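Local coordinates for calcium homeostasis modulator protein 5 (Homo sapiens, PDB 7D60) that assembles into undecameric, cone-shaped large-pore channels whose gating and ion conductance are probably regulated by membrane lipids, at residues V53-P58 with G122-C127; R75-C80 with Y98-I103; A110-L115 with W184-S189; L231-K236 with F254-F259. One frame throughout, in Å; residues are numbered along the deposited sequence.

Contacts 1 and 3 lie within the transmembrane part and adjoin each other: S2 meets the end of S3 in contact 1, S3 meets S4 in contact 3, and Trp114 NE1 probably hydrogen-bonds Leu55 O between them. Contact 1 is buried and built on phenylalanines, whereas contact 3 is an aliphatic surface contact. Contact 2, partly buried and about 33 Å from contact 1 between centres, joins the short helix after S2 to the cytoplasmic end of S3, whose other flank carries a lipid. Contact 4 lies at the surface of the cytoplasmic region, where a loop rests on the long helix 209-246. Apolar packing carries all four across their segments, with aromatic rings lacking only in contact 3.

Contact 1 of 4, residues V53-P58 with G122-C127; sequences VFLFAP and GTFYEC
Phe124 holds its CG anti to its own carbonyl carbon (chi1 -58°), and this swings the ring from helix 123-130 toward Phe54 and Leu55 of S2. The CB of Phe54 comes down over the centre of one face of the Phe124 ring, 4.2 Å from the centroid, a CH-pi contact only 11° off the ring normal. Beyond CB the Phe54 ring turns aside: the two rings meet obliquely, with Phe54 CD2 reaching Phe124 CE2 at 4.2 Å. Leu55 approaches from another direction. Its CD1 lies near the plane of the Phe124 ring, at the edge, 4.0 Å from Phe124 CD1, and it also touches Phe124 CB. The backbone takes part as well, because Phe54 O comes to 3.8 Å from Phe124 CE1. Two neighbouring residues of S2 thus meet this buried ring over one face and at its edge, with side chains and a backbone oxygen. Cut back to an alanine, position Phe124 would probably leave Phe54 CB without the ring face it rests on and Leu55 CD1 without the ring edge, opening a gap between the two helices. The ring pair is extended by Phe39, which meets both Phe54 and Phe124 edge-to-face, so three phenylalanines form one aromatic cluster. Near it, Cys127 is tied to Cys41 by a disulfide that fixes this part of S3 to the segment linking S1 and S2. Helix 109-120 touches Leu55 and Phe124 through Ala118, helix 15-38 adds Phe34 beside Phe54, and Trp184 of a neighbouring subunit meets the Phe54 ring edge-to-face.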
# COMPACT_ATOMS: atom_id res chain seq x y z
N VAL A 53 27.10 -12.84 -43.05
CA VAL A 53 25.67 -12.61 -43.28
C VAL A 53 25.02 -11.97 -42.06
O VAL A 53 24.20 -11.06 -42.20
CB VAL A 53 25.00 -13.94 -43.68
CG1 VAL A 53 23.52 -13.95 -43.40
CG2 VAL A 53 25.21 -14.21 -45.15
N PHE A 54 25.41 -12.36 -40.85
CA PHE A 54 24.91 -11.71 -39.65
C PHE A 54 25.42 -10.29 -39.48
O PHE A 54 24.90 -9.56 -38.63
CB PHE A 54 25.29 -12.53 -38.42
CG PHE A 54 24.25 -13.50 -37.98
CD1 PHE A 54 24.12 -14.73 -38.62
CD2 PHE A 54 23.42 -13.21 -36.91
CE1 PHE A 54 23.17 -15.63 -38.20
CE2 PHE A 54 22.48 -14.11 -36.50
CZ PHE A 54 22.35 -15.32 -37.14
N LEU A 55 26.43 -9.88 -40.24
CA LEU A 55 26.98 -8.54 -40.23
C LEU A 55 26.26 -7.62 -41.21
O LEU A 55 25.87 -6.51 -40.86
CB LEU A 55 28.47 -8.60 -40.56
CG LEU A 55 29.48 -7.60 -39.99
CD1 LEU A 55 29.32 -7.44 -38.51
CD2 LEU A 55 30.86 -8.09 -40.32
N PHE A 56 26.05 -8.08 -42.45
CA PHE A 56 25.60 -7.22 -43.53
C PHE A 56 24.13 -7.37 -43.89
O PHE A 56 23.58 -6.47 -44.52
CB PHE A 56 26.44 -7.49 -44.78
CG PHE A 56 27.83 -6.96 -44.69
CD1 PHE A 56 28.06 -5.61 -44.49
CD2 PHE A 56 28.92 -7.80 -44.82
CE1 PHE A 56 29.34 -5.12 -44.40
CE2 PHE A 56 30.20 -7.31 -44.73
CZ PHE A 56 30.41 -5.97 -44.52
N ALA A 57 23.48 -8.47 -43.54
CA ALA A 57 22.07 -8.59 -43.87
C ALA A 57 21.14 -7.78 -42.97
O ALA A 57 20.14 -7.27 -43.48
CB ALA A 57 21.63 -10.06 -43.89
N PRO A 58 21.37 -7.61 -41.65
CA PRO A 58 20.58 -6.60 -40.93
C PRO A 58 20.92 -5.17 -41.29
O PRO A 58 20.15 -4.27 -40.94
CB PRO A 58 20.89 -6.89 -39.46
CG PRO A 58 21.23 -8.28 -39.44
CD PRO A 58 22.03 -8.50 -40.67
N GLY A 122 32.82 -8.26 -30.62
CA GLY A 122 33.52 -8.93 -31.69
C GLY A 122 33.24 -10.40 -31.92
O GLY A 122 34.18 -11.17 -32.13
N THR A 123 31.98 -10.81 -31.93
CA THR A 123 31.65 -12.21 -32.16
C THR A 123 31.41 -12.53 -33.63
O THR A 123 31.70 -13.65 -34.06
CB THR A 123 30.42 -12.61 -31.36
OG1 THR A 123 29.28 -11.88 -31.82
CG2 THR A 123 30.62 -12.30 -29.90
N PHE A 124 30.90 -11.58 -34.41
CA PHE A 124 30.65 -11.86 -35.82
C PHE A 124 31.93 -11.84 -36.64
O PHE A 124 32.04 -12.55 -37.63
CB PHE A 124 29.65 -10.87 -36.42
CG PHE A 124 28.32 -10.82 -35.73
CD1 PHE A 124 27.60 -9.64 -35.70
CD2 PHE A 124 27.78 -11.93 -35.12
CE1 PHE A 124 26.38 -9.57 -35.08
CE2 PHE A 124 26.56 -11.86 -34.49
CZ PHE A 124 25.86 -10.68 -34.47
N TYR A 125 32.90 -11.02 -36.24
CA TYR A 125 34.17 -10.96 -36.95
C TYR A 125 35.07 -12.13 -36.60
O TYR A 125 35.86 -12.57 -37.44
CB TYR A 125 34.87 -9.63 -36.64
CG TYR A 125 36.23 -9.41 -37.27
CD1 TYR A 125 36.34 -8.83 -38.52
CD2 TYR A 125 37.40 -9.75 -36.60
CE1 TYR A 125 37.58 -8.62 -39.10
CE2 TYR A 125 38.63 -9.54 -37.17
CZ TYR A 125 38.71 -8.98 -38.41
OH TYR A 125 39.94 -8.76 -38.98
N GLU A 126 34.98 -12.63 -35.37
CA GLU A 126 35.79 -13.75 -34.95
C GLU A 126 35.41 -15.03 -35.68
O GLU A 126 36.28 -15.82 -36.06
CB GLU A 126 35.66 -13.91 -33.43
CG GLU A 126 36.07 -15.25 -32.86
CD GLU A 126 35.77 -15.35 -31.38
OE1 GLU A 126 35.67 -14.30 -30.73
OE2 GLU A 126 35.62 -16.48 -30.88
N CYS A 127 34.11 -15.22 -35.93
CA CYS A 127 33.65 -16.36 -36.72
C CYS A 127 34.05 -16.22 -38.19
O CYS A 127 34.43 -17.21 -38.82
CB CYS A 127 32.13 -16.50 -36.58
SG CYS A 127 31.38 -18.04 -37.17

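Contact 2 of 4, residues R75-C80 with Y98-I103; sequences RLFTGC and YVLGQI. With PA8 (1,2-dioctanoyl-sn-glycero-3-phosphate), chain N.
Val99, whose side chain faces Leu76, has a backbone O that accepts two hydrogen bonds, from Gln102 N at 2.9 Å and from Ile103 N at 3.3 Å. The shorter bond spans three residues and the longer one four, within the turn of helix 95-106 that makes the apolar contact. Toward helix 71-77, CG1 of Val99 meets CD2 of Leu76 at 4.4 Å, methyl against methyl. Beside this pair, CD1 of Leu100 stands at the edge of the Phe77 ring, near its plane and 4.4 Å from CZ. The same ring is backed within its own segment by Leu76 CD2, which lies over one face, offset toward the rim. Another flank of helix 95-106 carries a phosphatidic acid. Tyr98, its CG trans to N (chi1 178°), brings CD1 to 3.7 Å from lipid C7, on an acyl chain. The extended Gln102 side chain places NE2 3.1 Å from lipid O2, a phosphate oxygen. The turn therefore has two chemistries: light hydrocarbon packing against the cytoplasmic helix that follows S2, and an amide near a phosphate on the lipid flank, where Gln102 is one of the residues that bind phosphatidate.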
# COMPACT_ATOMS: atom_id res chain seq x y z
N ARG A 75 7.09 12.22 -51.95
CA ARG A 75 6.74 13.48 -52.60
C ARG A 75 7.47 13.67 -53.92
O ARG A 75 6.95 14.33 -54.81
CB ARG A 75 7.04 14.66 -51.69
CG ARG A 75 6.18 14.72 -50.48
CD ARG A 75 6.41 15.97 -49.68
NE ARG A 75 7.68 15.97 -48.97
CZ ARG A 75 8.18 17.03 -48.36
NH1 ARG A 75 7.52 18.18 -48.40
NH2 ARG A 75 9.34 16.95 -47.73
N LEU A 76 8.66 13.10 -54.05
CA LEU A 76 9.45 13.26 -55.26
C LEU A 76 8.99 12.36 -56.39
O LEU A 76 9.02 12.79 -57.56
CB LEU A 76 10.92 12.98 -54.95
CG LEU A 76 11.95 13.24 -56.04
CD1 LEU A 76 12.10 14.72 -56.28
CD2 LEU A 76 13.28 12.63 -55.66
N PHE A 77 8.52 11.15 -56.10
CA PHE A 77 8.32 10.15 -57.13
C PHE A 77 6.87 9.88 -57.49
O PHE A 77 6.63 9.26 -58.53
CB PHE A 77 8.97 8.82 -56.71
CG PHE A 77 10.45 8.80 -56.88
CD1 PHE A 77 11.02 9.01 -58.12
CD2 PHE A 77 11.28 8.57 -55.80
CE1 PHE A 77 12.39 8.99 -58.28
CE2 PHE A 77 12.65 8.55 -55.95
CZ PHE A 77 13.20 8.76 -57.20
N THR A 78 5.90 10.32 -56.68
CA THR A 78 4.50 10.00 -56.93
C THR A 78 4.00 10.74 -58.17
O THR A 78 4.03 11.97 -58.22
CB THR A 78 3.65 10.36 -55.73
OG1 THR A 78 4.16 9.70 -54.57
CG2 THR A 78 2.23 9.93 -55.94
N GLY A 79 3.55 9.99 -59.16
CA GLY A 79 3.10 10.59 -60.40
C GLY A 79 4.21 10.99 -61.33
O GLY A 79 4.05 11.94 -62.09
N CYS A 80 5.34 10.28 -61.29
CA CYS A 80 6.51 10.66 -62.07
C CYS A 80 6.30 10.46 -63.56
O CYS A 80 6.67 11.33 -64.36
CB CYS A 80 7.72 9.86 -61.58
SG CYS A 80 9.15 9.91 -62.67
N TYR A 98 20.56 16.34 -56.17
CA TYR A 98 20.81 16.88 -54.84
C TYR A 98 19.76 16.41 -53.85
O TYR A 98 20.06 16.16 -52.68
CB TYR A 98 20.86 18.40 -54.88
CG TYR A 98 21.07 19.04 -53.53
CD1 TYR A 98 22.33 19.11 -52.96
CD2 TYR A 98 20.00 19.59 -52.82
CE1 TYR A 98 22.52 19.69 -51.72
CE2 TYR A 98 20.19 20.16 -51.59
CZ TYR A 98 21.45 20.21 -51.04
OH TYR A 98 21.62 20.80 -49.81
N VAL A 99 18.50 16.30 -54.29
CA VAL A 99 17.46 15.80 -53.41
C VAL A 99 17.62 14.30 -53.19
O VAL A 99 17.54 13.82 -52.05
CB VAL A 99 16.06 16.14 -53.97
CG1 VAL A 99 14.98 15.66 -53.03
CG2 VAL A 99 15.94 17.63 -54.16
N LEU A 100 17.91 13.55 -54.25
CA LEU A 100 18.14 12.11 -54.16
C LEU A 100 19.37 11.76 -53.33
O LEU A 100 19.42 10.67 -52.75
CB LEU A 100 18.27 11.51 -55.55
CG LEU A 100 18.09 10.01 -55.73
CD1 LEU A 100 16.92 9.50 -54.91
CD2 LEU A 100 17.91 9.68 -57.19
N GLY A 101 20.35 12.66 -53.26
CA GLY A 101 21.46 12.46 -52.34
C GLY A 101 21.08 12.64 -50.89
O GLY A 101 21.72 12.08 -50.00
N GLN A 102 20.02 13.41 -50.62
CA GLN A 102 19.60 13.63 -49.24
C GLN A 102 18.81 12.45 -48.69
O GLN A 102 18.90 12.17 -47.49
CB GLN A 102 18.77 14.90 -49.14
CG GLN A 102 19.55 16.17 -49.31
CD GLN A 102 18.72 17.39 -49.00
OE1 GLN A 102 18.32 18.13 -49.89
NE2 GLN A 102 18.44 17.60 -47.72
N ILE A 103 18.01 11.79 -49.52
CA ILE A 103 17.32 10.58 -49.08
C ILE A 103 18.32 9.46 -48.82
O ILE A 103 18.22 8.74 -47.82
CB ILE A 103 16.23 10.17 -50.10
CG1 ILE A 103 15.02 11.10 -50.05
CG2 ILE A 103 15.75 8.76 -49.88
CD1 ILE A 103 14.97 12.13 -51.12
O1 PA8 N . 17.34 19.80 -44.05
O2 PA8 N . 19.00 20.03 -45.85
P1 PA8 N . 18.81 19.96 -44.36
O3 PA8 N . 19.32 21.23 -43.73
O4 PA8 N . 19.64 18.67 -43.74
C1 PA8 N . 21.04 18.66 -43.81
C2 PA8 N . 21.46 17.63 -44.86
C3 PA8 N . 21.89 18.36 -46.13
O5 PA8 N . 23.15 17.90 -46.54
C4 PA8 N . 23.11 17.03 -47.64
O6 PA8 N . 22.43 16.07 -47.60
C5 PA8 N . 23.94 17.30 -48.88
C6 PA8 N . 24.02 16.05 -49.76
C7 PA8 N . 24.21 16.38 -51.24
O7 PA8 N . 22.53 16.86 -44.37
C12 PA8 N . 22.30 15.48 -44.30
O8 PA8 N . 21.22 15.03 -44.49
C13 PA8 N . 23.46 14.54 -43.96
C14 PA8 N . 23.03 13.32 -43.15
C15 PA8 N . 24.20 12.64 -42.44
C16 PA8 N . 24.98 11.69 -43.35
C17 PA8 N . 25.37 10.41 -42.62
C18 PA8 N . 26.25 9.49 -43.47
C19 PA8 N . 26.96 8.42 -42.64

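Contact 3 of 4, residues A110-L115 with W184-S189; sequences APVMWL and WCLICS
Leu186 reaches from S4 over the backbone of S3 and overlaps Leu115, with its CD2 3.8 Å from Leu115 CB. A chi1 of -176° points the branched end of Leu186 between Val112 and Leu115, one helical turn apart on S3. The same CD2 passes 4.1 Å from the carbonyl carbon of Leu115 and 4.2 Å from Val112 O. On the Val112 side the fit is lighter: CG1 of Val112 meets CG of Leu186 at 4.5 Å. A single leucine therefore makes practically all of this contact from the S4 side, and it lies against backbone as much as against side chains. Ser116, the next residue of S3, also touches Leu186. The area buried between the segments is small, 126 Å², and the side chain of Val112 is about 5 Å from a bound phosphatidic acid, so lipid lies close by. Other sides of the segments serve different partners: Leu115 touches Phe56 of S2, and Ile187 and Cys188 pack on Val61 and Ala57 of a neighbouring subunit. This is sparse packing between consecutive transmembrane helices, S3 and S4, that run in opposite directions at an incline in the four-helix subunit of a CALHM channel.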
# COMPACT_ATOMS: atom_id res chain seq x y z
N ALA A 110 21.25 4.41 -39.77
CA ALA A 110 20.99 3.16 -39.06
C ALA A 110 21.75 1.94 -39.59
O ALA A 110 22.03 1.03 -38.80
CB ALA A 110 19.49 2.87 -39.03
N PRO A 111 22.09 1.82 -40.90
CA PRO A 111 23.07 0.78 -41.27
C PRO A 111 24.45 0.96 -40.66
O PRO A 111 25.07 -0.03 -40.25
CB PRO A 111 23.12 0.89 -42.79
CG PRO A 111 21.80 1.27 -43.15
CD PRO A 111 21.30 2.19 -42.09
N VAL A 112 24.97 2.19 -40.60
CA VAL A 112 26.30 2.41 -40.05
C VAL A 112 26.31 2.23 -38.54
O VAL A 112 27.28 1.71 -37.97
CB VAL A 112 26.81 3.80 -40.49
CG1 VAL A 112 28.09 4.20 -39.80
CG2 VAL A 112 27.03 3.81 -41.98
N MET A 113 25.21 2.58 -37.87
CA MET A 113 25.12 2.33 -36.44
C MET A 113 24.96 0.85 -36.11
O MET A 113 25.23 0.45 -34.97
CB MET A 113 23.95 3.11 -35.84
CG MET A 113 24.19 4.61 -35.77
SD MET A 113 23.18 5.46 -34.55
CE MET A 113 21.69 4.48 -34.59
N TRP A 114 24.53 0.02 -37.07
CA TRP A 114 24.50 -1.41 -36.83
C TRP A 114 25.89 -2.01 -36.97
O TRP A 114 26.30 -2.84 -36.15
CB TRP A 114 23.54 -2.10 -37.80
CG TRP A 114 23.74 -3.58 -37.89
CD1 TRP A 114 24.41 -4.26 -38.87
CD2 TRP A 114 23.28 -4.56 -36.97
NE1 TRP A 114 24.40 -5.59 -38.60
CE2 TRP A 114 23.71 -5.81 -37.44
CE3 TRP A 114 22.55 -4.50 -35.78
CZ2 TRP A 114 23.43 -6.99 -36.77
CZ3 TRP A 114 22.27 -5.67 -35.12
CH2 TRP A 114 22.71 -6.90 -35.62
N LEU A 115 26.63 -1.60 -38.00
CA LEU A 115 27.95 -2.15 -38.28
C LEU A 115 28.98 -1.79 -37.22
O LEU A 115 29.99 -2.48 -37.10
CB LEU A 115 28.44 -1.67 -39.63
CG LEU A 115 28.12 -2.55 -40.83
CD1 LEU A 115 28.31 -1.76 -42.10
CD2 LEU A 115 29.04 -3.74 -40.82
N TRP A 184 36.05 1.26 -34.11
CA TRP A 184 36.33 2.66 -33.82
C TRP A 184 36.79 3.44 -35.04
O TRP A 184 36.64 4.66 -35.07
CB TRP A 184 37.37 2.79 -32.71
CG TRP A 184 36.86 2.51 -31.34
CD1 TRP A 184 37.24 1.50 -30.52
CD2 TRP A 184 35.87 3.25 -30.61
NE1 TRP A 184 36.56 1.55 -29.34
CE2 TRP A 184 35.71 2.62 -29.37
CE3 TRP A 184 35.11 4.39 -30.90
CZ2 TRP A 184 34.82 3.08 -28.42
CZ3 TRP A 184 34.23 4.84 -29.95
CH2 TRP A 184 34.09 4.19 -28.72
N CYS A 185 37.36 2.77 -36.03
CA CYS A 185 37.73 3.44 -37.27
C CYS A 185 36.52 3.76 -38.13
O CYS A 185 36.62 4.61 -39.02
CB CYS A 185 38.72 2.60 -38.07
SG CYS A 185 40.44 2.75 -37.55
N LEU A 186 35.40 3.08 -37.90
CA LEU A 186 34.17 3.36 -38.62
C LEU A 186 33.36 4.45 -37.94
O LEU A 186 32.73 5.26 -38.63
CB LEU A 186 33.34 2.08 -38.73
CG LEU A 186 32.05 2.13 -39.54
CD1 LEU A 186 32.35 2.27 -41.01
CD2 LEU A 186 31.23 0.89 -39.28
N ILE A 187 33.36 4.50 -36.61
CA ILE A 187 32.68 5.57 -35.89
C ILE A 187 33.39 6.90 -36.12
O ILE A 187 32.76 7.94 -36.29
CB ILE A 187 32.57 5.22 -34.40
CG1 ILE A 187 31.67 4.01 -34.21
CG2 ILE A 187 31.99 6.35 -33.59
CD1 ILE A 187 31.72 3.44 -32.81
N CYS A 188 34.72 6.88 -36.16
CA CYS A 188 35.48 8.12 -36.29
C CYS A 188 35.43 8.69 -37.69
O CYS A 188 35.42 9.92 -37.85
CB CYS A 188 36.93 7.88 -35.88
SG CYS A 188 37.18 7.79 -34.11
N SER A 189 35.40 7.85 -38.72
CA SER A 189 35.38 8.36 -40.08
C SER A 189 33.98 8.66 -40.59
O SER A 189 33.85 9.41 -41.56
CB SER A 189 36.07 7.37 -41.02
OG SER A 189 35.21 6.31 -41.36

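Contact 4 of 4, residues L231-K236 with F254-F259; sequences LDYANK and FPMPTF
Phe254 meets helix 209-246 with the far end of its ring, which lies against the backbone and side chains of Tyr233 and Lys236. Its CZ is 4.0 Å from Lys236 CB. The same Phe254 CZ is 3.9 Å from Tyr233 O. Next to it, Phe254 CE1 is 3.9 Å from Lys236 O. Both carbonyl oxygens approach the ring obliquely. On its CE2 side the ring turns to Tyr233, with Phe254 CE2 4.3 Å from Tyr233 CD1. Met256, two residues further along the loop, adds its sulfur: SD lies 4.4 Å from Tyr233 CD1, so one ring atom of the tyrosine touches both loop residues. With chi1 at -158° the ring of Phe254 is carried outward from the loop toward the helix. In the cytoplasmic C-terminal region, the segment after the long helix 209-246 folds back along it in roughly the opposite direction, so that Phe254 lies beside Lys236 and Met256 beside Tyr233. A serine in place of Phe254 would probably leave Lys236 CB and Tyr233 CD1 without their aromatic neighbour and let this part of the loop shift on the helix. Within the helix, Lys236 bends at chi3 (58°) and carries NZ 4.1 Å above the plane of the Tyr233 ring, toward its rim. Phe254 also touches Leu237 and Arg240 of the same helix. Further out, Met256 packs on Phe214 of one neighbouring subunit, and the Tyr233 ring meets Phe246 of another. Past the prolines, Thr258 takes the N-cap position of helix 259-264.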
# COMPACT_ATOMS: atom_id res chain seq x y z
N LEU A 231 -9.35 18.43 -44.68
CA LEU A 231 -10.35 17.85 -43.80
C LEU A 231 -11.64 18.65 -43.79
O LEU A 231 -12.68 18.13 -43.39
CB LEU A 231 -9.77 17.74 -42.40
CG LEU A 231 -10.32 16.82 -41.32
CD1 LEU A 231 -9.17 16.28 -40.51
CD2 LEU A 231 -11.27 17.58 -40.42
N ASP A 232 -11.60 19.91 -44.22
CA ASP A 232 -12.78 20.75 -44.26
C ASP A 232 -13.50 20.67 -45.60
O ASP A 232 -14.73 20.70 -45.64
CB ASP A 232 -12.37 22.19 -43.95
CG ASP A 232 -13.50 23.17 -44.13
OD1 ASP A 232 -14.47 23.11 -43.35
OD2 ASP A 232 -13.40 24.02 -45.04
N TYR A 233 -12.75 20.56 -46.70
CA TYR A 233 -13.36 20.44 -48.01
C TYR A 233 -13.81 19.02 -48.32
O TYR A 233 -14.52 18.82 -49.30
CB TYR A 233 -12.38 20.89 -49.09
CG TYR A 233 -12.46 22.36 -49.41
CD1 TYR A 233 -13.05 22.80 -50.58
CD2 TYR A 233 -11.94 23.30 -48.54
CE1 TYR A 233 -13.12 24.14 -50.88
CE2 TYR A 233 -12.01 24.64 -48.83
CZ TYR A 233 -12.60 25.05 -50.00
OH TYR A 233 -12.67 26.40 -50.29
N ALA A 234 -13.39 18.04 -47.53
CA ALA A 234 -13.85 16.67 -47.75
C ALA A 234 -15.08 16.35 -46.93
O ALA A 234 -15.82 15.43 -47.28
CB ALA A 234 -12.73 15.68 -47.44
N ASN A 235 -15.32 17.09 -45.85
CA ASN A 235 -16.60 16.99 -45.16
C ASN A 235 -17.72 17.64 -45.95
O ASN A 235 -18.85 17.14 -45.92
CB ASN A 235 -16.51 17.65 -43.78
CG ASN A 235 -16.24 16.66 -42.69
OD1 ASN A 235 -16.77 15.56 -42.69
ND2 ASN A 235 -15.42 17.06 -41.72
N LYS A 236 -17.44 18.73 -46.65
CA LYS A 236 -18.46 19.39 -47.43
C LYS A 236 -18.77 18.66 -48.73
O LYS A 236 -19.88 18.81 -49.25
CB LYS A 236 -18.04 20.82 -47.75
CG LYS A 236 -18.19 21.78 -46.60
CD LYS A 236 -17.29 22.99 -46.75
CE LYS A 236 -17.57 23.72 -48.05
NZ LYS A 236 -16.47 24.65 -48.40
N PHE A 254 -19.68 22.16 -57.22
CA PHE A 254 -18.67 22.23 -56.16
C PHE A 254 -17.35 22.67 -56.77
O PHE A 254 -16.72 21.88 -57.50
CB PHE A 254 -18.52 20.86 -55.49
CG PHE A 254 -17.93 20.91 -54.12
CD1 PHE A 254 -18.70 21.26 -53.03
CD2 PHE A 254 -16.60 20.58 -53.92
CE1 PHE A 254 -18.16 21.30 -51.77
CE2 PHE A 254 -16.05 20.62 -52.66
CZ PHE A 254 -16.83 20.98 -51.58
N PRO A 255 -16.89 23.89 -56.52
CA PRO A 255 -15.67 24.37 -57.18
C PRO A 255 -14.41 23.79 -56.55
O PRO A 255 -14.20 23.91 -55.34
CB PRO A 255 -15.74 25.89 -57.00
CG PRO A 255 -16.61 26.10 -55.82
CD PRO A 255 -17.56 24.94 -55.73
N MET A 256 -13.59 23.17 -57.37
CA MET A 256 -12.33 22.56 -57.00
C MET A 256 -11.25 23.07 -57.94
O MET A 256 -11.56 23.54 -59.04
CB MET A 256 -12.41 21.03 -57.09
CG MET A 256 -13.36 20.39 -56.09
SD MET A 256 -12.86 20.67 -54.39
CE MET A 256 -11.52 19.50 -54.25
N PRO A 257 -9.98 23.04 -57.52
CA PRO A 257 -8.90 23.40 -58.45
C PRO A 257 -8.79 22.40 -59.59
O PRO A 257 -9.09 21.21 -59.44
CB PRO A 257 -7.65 23.38 -57.57
CG PRO A 257 -8.04 22.77 -56.30
CD PRO A 257 -9.50 22.97 -56.14
N THR A 258 -8.36 22.89 -60.75
CA THR A 258 -8.28 22.07 -61.94
C THR A 258 -7.09 21.12 -61.85
O THR A 258 -6.31 21.14 -60.91
CB THR A 258 -8.16 22.94 -63.19
OG1 THR A 258 -7.05 23.82 -63.05
CG2 THR A 258 -9.42 23.76 -63.37
N PHE A 259 -6.96 20.26 -62.87
CA PHE A 259 -5.86 19.31 -62.88
C PHE A 259 -4.53 20.00 -63.16
O PHE A 259 -3.50 19.56 -62.65
CB PHE A 259 -6.11 18.22 -63.92
CG PHE A 259 -5.10 17.12 -63.88
CD1 PHE A 259 -5.03 16.26 -62.79
CD2 PHE A 259 -4.21 16.94 -64.92
CE1 PHE A 259 -4.10 15.26 -62.75
CE2 PHE A 259 -3.27 15.93 -64.88
CZ PHE A 259 -3.22 15.09 -63.79